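Local coordinates for protein invasin homolog AafB, Major fimbrial subunit of aggregative adherence fimbria II AafA chimeric construct (Escherichia coli, PDB 4OR1) that serves as a minor pilin of the AAF/II fimbriae, through which enteroaggregative E. coli probably attaches to its host and builds biofilm, at residues I15-L20 with F124-K129; I40-H45 with Q101-I106; W77-R82 with M110-Q115. One frame throughout, in Å; residues are numbered along the deposited sequence.

Interaction 1. Residues I15-L20 with F124-K129; sequences ISLEGL and FSVSGK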
loop_
_atom_site.group_PDB
_atom_site.type_symbol
_atom_site.label_atom_id
_atom_site.label_comp_id
_atom_site.label_asym_id
_atom_site.label_seq_id
_atom_site.Cartn_x
_atom_site.Cartn_y
_atom_site.Cartn_z
ATOM N N ILE A 15 -11.652 4.035 3.189
ATOM C CA ILE A 15 -10.314 3.924 2.608
ATOM C C ILE A 15 -10.388 3.840 1.089
ATOM O O ILE A 15 -11.260 3.166 0.524
ATOM C CB ILE A 15 -9.561 2.694 3.160
ATOM C CG1 ILE A 15 -8.141 2.607 2.582
ATOM C CG2 ILE A 15 -10.356 1.411 2.891
ATOM C CD1 ILE A 15 -7.279 1.503 3.191
ATOM N N SER A 16 -9.466 4.527 0.433
ATOM C CA SER A 16 -9.416 4.499 -1.009
ATOM C C SER A 16 -7.972 4.395 -1.471
ATOM O O SER A 16 -7.064 4.908 -0.815
ATOM C CB SER A 16 -10.081 5.751 -1.582
ATOM O OG SER A 16 -9.273 6.890 -1.349
ATOM N N LEU A 17 -7.783 3.730 -2.606
ATOM C CA LEU A 17 -6.478 3.573 -3.216
ATOM C C LEU A 17 -6.581 3.828 -4.734
ATOM O O LEU A 17 -7.477 3.298 -5.397
ATOM C CB LEU A 17 -5.964 2.164 -2.917
ATOM C CG LEU A 17 -4.645 1.676 -3.515
ATOM C CD1 LEU A 17 -3.473 2.515 -3.037
ATOM C CD2 LEU A 17 -4.449 0.203 -3.183
ATOM N N GLU A 18 -5.666 4.634 -5.275
ATOM C CA GLU A 18 -5.697 5.028 -6.686
ATOM C C GLU A 18 -4.356 4.811 -7.361
ATOM O O GLU A 18 -3.358 5.419 -6.964
ATOM C CB GLU A 18 -6.072 6.506 -6.826
ATOM C CG GLU A 18 -7.464 6.875 -6.342
ATOM C CD GLU A 18 -8.566 6.102 -7.045
ATOM O OE1 GLU A 18 -8.404 5.780 -8.247
ATOM O OE2 GLU A 18 -9.597 5.819 -6.390
ATOM N N GLY A 19 -4.333 3.962 -8.391
ATOM C CA GLY A 19 -3.133 3.750 -9.205
ATOM C C GLY A 19 -2.771 4.939 -10.093
ATOM O O GLY A 19 -3.449 5.973 -10.082
ATOM N N LEU A 20 -1.694 4.785 -10.863
ATOM C CA LEU A 20 -1.174 5.865 -11.724
ATOM C C LEU A 20 -1.946 6.054 -13.051
ATOM O O LEU A 20 -2.021 7.170 -13.569
ATOM C CB LEU A 20 0.329 5.681 -11.972
ATOM N N PHE A 124 -2.986 -4.090 -6.305
ATOM C CA PHE A 124 -2.600 -3.656 -4.969
ATOM C C PHE A 124 -3.838 -3.697 -4.091
ATOM O O PHE A 124 -4.873 -3.128 -4.449
ATOM C CB PHE A 124 -2.030 -2.242 -4.992
ATOM C CG PHE A 124 -0.762 -2.102 -5.774
ATOM C CD1 PHE A 124 0.187 -3.115 -5.800
ATOM C CD2 PHE A 124 -0.513 -0.947 -6.494
ATOM C CE1 PHE A 124 1.369 -2.977 -6.530
ATOM C CE2 PHE A 124 0.670 -0.794 -7.217
ATOM C CZ PHE A 124 1.611 -1.813 -7.232
ATOM N N SER A 125 -3.738 -4.371 -2.949
ATOM C CA SER A 125 -4.850 -4.435 -2.015
ATOM C C SER A 125 -4.407 -4.043 -0.617
ATOM O O SER A 125 -3.499 -4.653 -0.045
ATOM C CB SER A 125 -5.456 -5.824 -2.003
ATOM O OG SER A 125 -6.418 -5.922 -0.971
ATOM N N VAL A 126 -5.064 -3.027 -0.067
ATOM C CA VAL A 126 -4.653 -2.408 1.188
ATOM C C VAL A 126 -5.818 -2.280 2.165
ATOM O O VAL A 126 -6.894 -1.818 1.781
ATOM C CB VAL A 126 -4.101 -1.009 0.916
ATOM C CG1 VAL A 126 -3.781 -0.306 2.205
ATOM C CG2 VAL A 126 -2.856 -1.100 0.055
ATOM N N SER A 127 -5.594 -2.662 3.424
ATOM C CA SER A 127 -6.608 -2.519 4.479
ATOM C C SER A 127 -6.181 -1.546 5.564
ATOM O O SER A 127 -5.012 -1.498 5.929
ATOM C CB SER A 127 -6.939 -3.865 5.114
ATOM O OG SER A 127 -7.299 -4.809 4.126
ATOM N N GLY A 128 -7.140 -0.781 6.085
ATOM C CA GLY A 128 -6.877 0.224 7.122
ATOM C C GLY A 128 -7.824 0.186 8.315
ATOM O O GLY A 128 -8.995 -0.176 8.181
ATOM N N LYS A 129 -7.300 0.554 9.485
ATOM C CA LYS A 129 -8.063 0.677 10.731
ATOM C C LYS A 129 -7.851 2.084 11.269
ATOM O O LYS A 129 -6.818 2.695 11.000
ATOM C CB LYS A 129 -7.512 -0.269 11.805
ATOM C CG LYS A 129 -7.853 -1.744 11.716
ATOM C CD LYS A 129 -6.889 -2.502 12.638
ATOM C CE LYS A 129 -7.347 -3.919 12.940
ATOM N NZ LYS A 129 -6.968 -4.909 11.881
#
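Ser127 OG takes part in two hydrogen bonds that lead away from 15-20, with Asn53 ND2 and with Thr147 OG1 of the engineered AafA segment; the backbone of Ser127 receives Ile15, whose CD1 lies 4.0 Å from Ser127 C. The side chains crossing between the segments are aliphatic and rest partly on backbone. Ile15 is fully extended, with CG1 pointing opposite the backbone N (chi1 -178°), and its end reaches the chain between Val126 and Gly128: CD1 is 3.6 Å from Val126 O and 3.7 Å from Gly128 N. Ile15 CD1 also lies 4.1 Å from Val126 CG1. Two residues on, Leu17 comes down with one branch, CD2, which meets Val126 CG2 at 3.8 Å and Phe124 CB at 3.9 Å; the Leu17 and Val126 side chains cross at about a right angle. This is core packing between the sheets of the immunoglobulin-like fold, both segments belonging to the AafB part; strands 15-19 and 124-129 run nearly antiparallel (153°), axes 7.9 Å apart at closest approach. Strand 13-19 pairs with 33-41, while 120-131 runs between 47-52 and the fused AafA strand 146-154; Phe107 of strand 104-111 touches both Leu17 and Val126.

Interaction 2. Residues I40-H45 with Q101-I106; sequences ICRERH and QEEQVI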
loop_
_atom_site.group_PDB
_atom_site.type_symbol
_atom_site.label_atom_id
_atom_site.label_comp_id
_atom_site.label_asym_id
_atom_site.label_seq_id
_atom_site.Cartn_x
_atom_site.Cartn_y
_atom_site.Cartn_z
ATOM N N ILE A 40 -9.849 7.854 5.783
ATOM C CA ILE A 40 -10.653 8.860 6.477
ATOM C C ILE A 40 -11.197 8.240 7.766
ATOM O O ILE A 40 -11.787 7.159 7.727
ATOM C CB ILE A 40 -11.822 9.379 5.596
ATOM C CG1 ILE A 40 -11.311 10.185 4.398
ATOM C CG2 ILE A 40 -12.752 10.255 6.389
ATOM C CD1 ILE A 40 -11.308 9.415 3.078
ATOM N N CYS A 41 -10.973 8.902 8.900
ATOM C CA CYS A 41 -11.632 8.518 10.159
ATOM C C CYS A 41 -12.491 9.668 10.659
ATOM O O CYS A 41 -11.995 10.785 10.842
ATOM C CB CYS A 41 -10.630 8.122 11.237
ATOM S SG CYS A 41 -9.492 6.802 10.792
ATOM N N ARG A 42 -13.774 9.388 10.883
ATOM C CA ARG A 42 -14.739 10.420 11.282
ATOM C C ARG A 42 -15.175 10.327 12.742
ATOM O O ARG A 42 -15.872 11.207 13.247
ATOM C CB ARG A 42 -15.959 10.398 10.365
ATOM C CG ARG A 42 -15.617 10.661 8.930
ATOM C CD ARG A 42 -16.861 10.778 8.095
ATOM N NE ARG A 42 -16.527 10.894 6.676
ATOM C CZ ARG A 42 -16.352 9.857 5.859
ATOM N NH1 ARG A 42 -16.474 8.610 6.308
ATOM N NH2 ARG A 42 -16.051 10.069 4.587
ATOM N N GLU A 43 -14.780 9.251 13.411
ATOM C CA GLU A 43 -14.942 9.149 14.846
ATOM C C GLU A 43 -13.592 9.454 15.518
ATOM O O GLU A 43 -12.553 9.506 14.849
ATOM C CB GLU A 43 -15.475 7.769 15.207
ATOM N N ARG A 44 -13.611 9.684 16.828
ATOM C CA ARG A 44 -12.403 10.045 17.568
ATOM C C ARG A 44 -11.343 8.966 17.459
ATOM O O ARG A 44 -11.648 7.780 17.619
ATOM C CB ARG A 44 -12.725 10.246 19.050
ATOM C CG ARG A 44 -13.540 11.462 19.378
ATOM C CD ARG A 44 -13.577 11.664 20.873
ATOM N NE ARG A 44 -12.225 11.736 21.422
ATOM C CZ ARG A 44 -11.913 11.445 22.679
ATOM N NH1 ARG A 44 -12.858 11.065 23.534
ATOM N NH2 ARG A 44 -10.653 11.538 23.084
ATOM N N HIS A 45 -10.106 9.378 17.188
ATOM C CA HIS A 45 -8.991 8.442 17.042
ATOM C C HIS A 45 -7.661 9.072 17.447
ATOM O O HIS A 45 -7.508 10.297 17.432
ATOM C CB HIS A 45 -8.906 7.935 15.597
ATOM C CG HIS A 45 -8.710 9.026 14.593
ATOM N ND1 HIS A 45 -9.762 9.665 13.974
ATOM C CD2 HIS A 45 -7.583 9.602 14.113
ATOM C CE1 HIS A 45 -9.290 10.584 13.149
ATOM N NE2 HIS A 45 -7.971 10.565 13.214
ATOM N N GLN A 101 -4.663 12.821 15.049
ATOM C CA GLN A 101 -6.075 12.958 15.387
ATOM C C GLN A 101 -6.842 13.552 14.217
ATOM O O GLN A 101 -8.073 13.537 14.218
ATOM C CB GLN A 101 -6.261 13.805 16.646
ATOM C CG GLN A 101 -5.645 13.188 17.885
ATOM C CD GLN A 101 -6.219 13.753 19.169
ATOM O OE1 GLN A 101 -5.503 13.918 20.158
ATOM N NE2 GLN A 101 -7.521 14.047 19.165
ATOM N N GLU A 102 -6.105 14.049 13.220
ATOM C CA GLU A 102 -6.681 14.660 12.017
ATOM C C GLU A 102 -7.618 13.697 11.321
ATOM O O GLU A 102 -7.606 12.499 11.611
ATOM C CB GLU A 102 -5.597 15.095 11.020
ATOM C CG GLU A 102 -4.385 15.791 11.618
ATOM C CD GLU A 102 -3.311 14.812 12.055
ATOM O OE1 GLU A 102 -2.806 14.972 13.188
ATOM O OE2 GLU A 102 -2.980 13.884 11.275
ATOM N N GLU A 103 -8.414 14.214 10.390
ATOM C CA GLU A 103 -9.464 13.413 9.777
ATOM C C GLU A 103 -8.950 12.374 8.785
ATOM O O GLU A 103 -9.563 11.309 8.640
ATOM C CB GLU A 103 -10.522 14.293 9.110
ATOM C CG GLU A 103 -11.891 13.614 9.050
ATOM C CD GLU A 103 -12.719 14.011 7.833
ATOM O OE1 GLU A 103 -12.235 14.819 7.012
ATOM O OE2 GLU A 103 -13.851 13.503 7.694
ATOM N N GLN A 104 -7.837 12.681 8.111
ATOM C CA GLN A 104 -7.281 11.780 7.102
ATOM C C GLN A 104 -5.763 11.803 6.943
ATOM O O GLN A 104 -5.109 12.796 7.257
ATOM C CB GLN A 104 -7.942 12.029 5.745
ATOM C CG GLN A 104 -7.506 13.305 5.032
ATOM C CD GLN A 104 -8.039 13.369 3.608
ATOM O OE1 GLN A 104 -9.174 12.958 3.340
ATOM N NE2 GLN A 104 -7.222 13.880 2.686
ATOM N N VAL A 105 -5.221 10.688 6.452
ATOM C CA VAL A 105 -3.817 10.591 6.042
ATOM C C VAL A 105 -3.701 10.175 4.589
ATOM O O VAL A 105 -4.577 9.492 4.049
ATOM C CB VAL A 105 -3.018 9.568 6.870
ATOM C CG1 VAL A 105 -2.847 10.055 8.287
ATOM C CG2 VAL A 105 -3.692 8.205 6.831
ATOM N N ILE A 106 -2.605 10.591 3.968
ATOM C CA ILE A 106 -2.235 10.119 2.646
ATOM C C ILE A 106 -1.152 9.055 2.821
ATOM O O ILE A 106 -0.321 9.151 3.724
ATOM C CB ILE A 106 -1.716 11.286 1.760
ATOM C CG1 ILE A 106 -2.782 12.378 1.592
ATOM C CG2 ILE A 106 -1.240 10.779 0.400
ATOM C CD1 ILE A 106 -4.090 11.888 0.992
#
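Hydrogen bonds between His45 and Glu102 and between Cys41 and Glu103 tie the end of strand 33-41 and the loop after it to the loop leading into strand 104-111. His45 is held at both nitrogens: NE2 donates to Glu102 O at a doubtful 2.5 Å with a bent N-H...O angle of 133°, and ND1 donates to Glu43 O at 2.9 Å within its own loop. Both carbonyl oxygens lie near the ring plane, consistent with a set ring orientation. Cys41 N adds a straight bond to Glu103 O (2.8 Å, 164°).

Ionic attraction is weaker. Arg42 NE makes a long salt bridge to Glu103 OE2 (3.9 Å), which stands well out of the guanidinium plane; Arg42 NH2 has its stronger partner in Glu14.

Van der Waals contacts complete the set. Glu103 OE2 lies 3.7 Å from Ile40 CG2, and Glu103 CG 3.4 Å from Cys41 O. Ile40 and Gln104, an antiparallel non-hydrogen-bonded pair, run side by side, with CG1 of Ile40 3.7 Å from OE1 of Gln104. Within 40-45, Ile40 CG2 covers one face of the Arg42 guanidinium and Cys41 SG sits 4.3 Å above the His45 ring plane.

Strands 33-41 and 104-111 meet here at one end of their sheet; beside them the Cys41-Cys130 disulfide links it to strand 120-131 of the other sheet of the immunoglobulin-like fold, and Phe48 of 47-52 packs against His45.

Interaction 3. Residues W77-R82 with M110-Q115; sequences WVRLGR and MADGNQ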
loop_
_atom_site.group_PDB
_atom_site.type_symbol
_atom_site.label_atom_id
_atom_site.label_comp_id
_atom_site.label_asym_id
_atom_site.label_seq_id
_atom_site.Cartn_x
_atom_site.Cartn_y
_atom_site.Cartn_z
ATOM N N TRP A 77 8.396 -5.708 -6.199
ATOM C CA TRP A 77 8.848 -5.419 -4.852
ATOM C C TRP A 77 8.499 -3.995 -4.528
ATOM O O TRP A 77 8.916 -3.073 -5.224
ATOM C CB TRP A 77 10.341 -5.703 -4.702
ATOM C CG TRP A 77 10.611 -7.179 -4.599
ATOM C CD1 TRP A 77 10.651 -7.929 -3.454
ATOM C CD2 TRP A 77 10.818 -8.094 -5.685
ATOM N NE1 TRP A 77 10.880 -9.256 -3.760
ATOM C CE2 TRP A 77 10.978 -9.390 -5.118
ATOM C CE3 TRP A 77 10.875 -7.951 -7.080
ATOM C CZ2 TRP A 77 11.209 -10.530 -5.899
ATOM C CZ3 TRP A 77 11.094 -9.083 -7.855
ATOM C CH2 TRP A 77 11.264 -10.360 -7.261
ATOM N N VAL A 78 7.702 -3.813 -3.485
ATOM C CA VAL A 78 7.055 -2.526 -3.248
ATOM C C VAL A 78 7.051 -2.212 -1.761
ATOM O O VAL A 78 7.046 -3.132 -0.931
ATOM C CB VAL A 78 5.601 -2.522 -3.794
ATOM C CG1 VAL A 78 5.586 -2.889 -5.290
ATOM C CG2 VAL A 78 4.712 -3.473 -3.011
ATOM N N ARG A 79 7.065 -0.925 -1.422
ATOM C CA ARG A 79 6.948 -0.528 -0.018
ATOM C C ARG A 79 5.846 0.503 0.210
ATOM O O ARG A 79 5.511 1.270 -0.696
ATOM C CB ARG A 79 8.298 -0.057 0.563
ATOM C CG ARG A 79 8.767 1.274 0.045
ATOM C CD ARG A 79 10.179 1.612 0.529
ATOM N NE ARG A 79 10.616 2.898 -0.038
ATOM C CZ ARG A 79 11.435 3.030 -1.079
ATOM N NH1 ARG A 79 11.953 1.961 -1.664
ATOM N NH2 ARG A 79 11.744 4.233 -1.522
ATOM N N LEU A 80 5.286 0.492 1.421
ATOM C CA LEU A 80 4.284 1.459 1.845
ATOM C C LEU A 80 4.902 2.647 2.538
ATOM O O LEU A 80 6.079 2.635 2.872
ATOM C CB LEU A 80 3.336 0.820 2.842
ATOM C CG LEU A 80 2.108 0.095 2.301
ATOM C CD1 LEU A 80 1.423 -0.638 3.426
ATOM C CD2 LEU A 80 1.138 1.058 1.659
ATOM N N GLY A 81 4.087 3.667 2.778
ATOM C CA GLY A 81 4.476 4.776 3.640
ATOM C C GLY A 81 4.771 6.042 2.875
ATOM O O GLY A 81 5.190 5.993 1.730
ATOM N N ARG A 82 4.544 7.182 3.509
ATOM C CA ARG A 82 4.843 8.469 2.904
ATOM C C ARG A 82 5.590 9.369 3.885
ATOM O O ARG A 82 6.670 9.869 3.570
ATOM C CB ARG A 82 3.562 9.153 2.403
ATOM N N MET A 110 5.121 2.281 -3.171
ATOM C CA MET A 110 6.285 2.626 -3.994
ATOM C C MET A 110 7.089 1.417 -4.417
ATOM O O MET A 110 7.138 0.404 -3.706
ATOM C CB MET A 110 7.230 3.566 -3.257
ATOM C CG MET A 110 6.638 4.903 -2.878
ATOM S SD MET A 110 7.620 5.704 -1.594
ATOM C CE MET A 110 7.088 4.775 -0.150
ATOM N N ALA A 111 7.744 1.555 -5.568
ATOM C CA ALA A 111 8.719 0.580 -6.023
ATOM C C ALA A 111 9.835 0.503 -4.998
ATOM O O ALA A 111 10.421 1.532 -4.640
ATOM C CB ALA A 111 9.268 0.980 -7.374
ATOM N N ASP A 112 10.094 -0.717 -4.521
ATOM C CA ASP A 112 11.120 -0.987 -3.518
ATOM C C ASP A 112 12.416 -1.434 -4.200
ATOM O O ASP A 112 12.586 -2.611 -4.544
ATOM C CB ASP A 112 10.613 -2.052 -2.542
ATOM C CG ASP A 112 11.319 -2.018 -1.206
ATOM O OD1 ASP A 112 12.065 -1.046 -0.947
ATOM O OD2 ASP A 112 11.115 -2.972 -0.410
ATOM N N GLY A 113 13.322 -0.475 -4.397
ATOM C CA GLY A 113 14.553 -0.687 -5.166
ATOM C C GLY A 113 14.292 -0.745 -6.669
ATOM O O GLY A 113 13.156 -1.013 -7.096
ATOM N N ASN A 114 15.338 -0.500 -7.471
ATOM C CA ASN A 114 15.229 -0.584 -8.931
ATOM C C ASN A 114 14.915 -1.996 -9.373
ATOM O O ASN A 114 15.477 -2.953 -8.833
ATOM C CB ASN A 114 16.522 -0.149 -9.605
ATOM C CG ASN A 114 16.798 1.309 -9.438
ATOM O OD1 ASN A 114 15.889 2.111 -9.237
ATOM N ND2 ASN A 114 18.061 1.679 -9.547
ATOM N N GLN A 115 14.025 -2.126 -10.356
ATOM C CA GLN A 115 13.612 -3.438 -10.850
ATOM C C GLN A 115 13.009 -3.377 -12.249
ATOM O O GLN A 115 12.522 -2.329 -12.691
ATOM C CB GLN A 115 12.627 -4.102 -9.878
ATOM C CG GLN A 115 11.434 -3.232 -9.509
ATOM C CD GLN A 115 10.671 -3.751 -8.305
ATOM O OE1 GLN A 115 10.797 -3.221 -7.203
ATOM N NE2 GLN A 115 9.889 -4.791 -8.506
#
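Arg79 and Asp112 are brought together by their first torsions: Arg79 CG is wedged between its own N and carbonyl carbon (chi1 71°), from where the chain runs extended to NE, while Asp112 CG swings opposite its N (chi1 -157°). The two side chains cross at about a right angle. Arg79 NH1 reaches Asp112 OD1 at 3.1 Å in a hydrogen-bonded salt bridge; the oxygen lies at the edge of the guanidinium, in its plane, whereas the nitrogen comes to the anti side of a carboxylate turned 70° from that plane. Asp112 OD1 also lies 3.6 Å from Arg79 CD, along the aliphatic part of the arginine. On the same face of the sheet Met110 crosses Arg79 obliquely, its bent end laying CE 3.9 Å from Arg79 CG.

Arg79 and Met110 ride on the antiparallel pairing of strands 75-80 and 104-111, neighbours in the larger sheet of the immunoglobulin-like fold, with Asp112 just past the end of the latter. They form a hydrogen-bonded pair, with Arg79 N to Met110 O at 2.6 Å and Met110 N to Arg79 O at 2.7 Å. Val78 stands beside Ala111 as a non-hydrogen-bonded pair, and beyond it Asp112 N binds Trp77 O at 2.7 Å, carrying the pairing into the loop. That loop then turns through Gly113, and Gln115 directs its side chain back toward Trp77.

Both ends of the salt bridge have second partners: Arg79 NH1 is shared with Asp30, its stronger partner, which also accepts from Gly113 N, and Asp112 OD2 is held by His63 ND1 on strand 63-67.

Along the chain the segments come in the order 15-20, 40-45, 77-82, 101-106, 110-115, 124-129: interaction 1 encloses the other two, whose segments alternate. All three reach the larger antiparallel sheet. Interaction 1 spans from its outer strand 13-19 to strand 120-131 of the facing sheet; interactions 2 and 3 both use strand 104-111, which pairs with 33-41 in one and with 75-80 in the other. Their centres lie about 25 Å apart, on opposite sides of the chain's centre, yet they touch where Ile106 O meets Arg82 CB at 4.1 Å; interaction 1 is about 16 and 15 Å from them, centre to centre. One thus joins two sheets, and two fasten separate parts of one sheet.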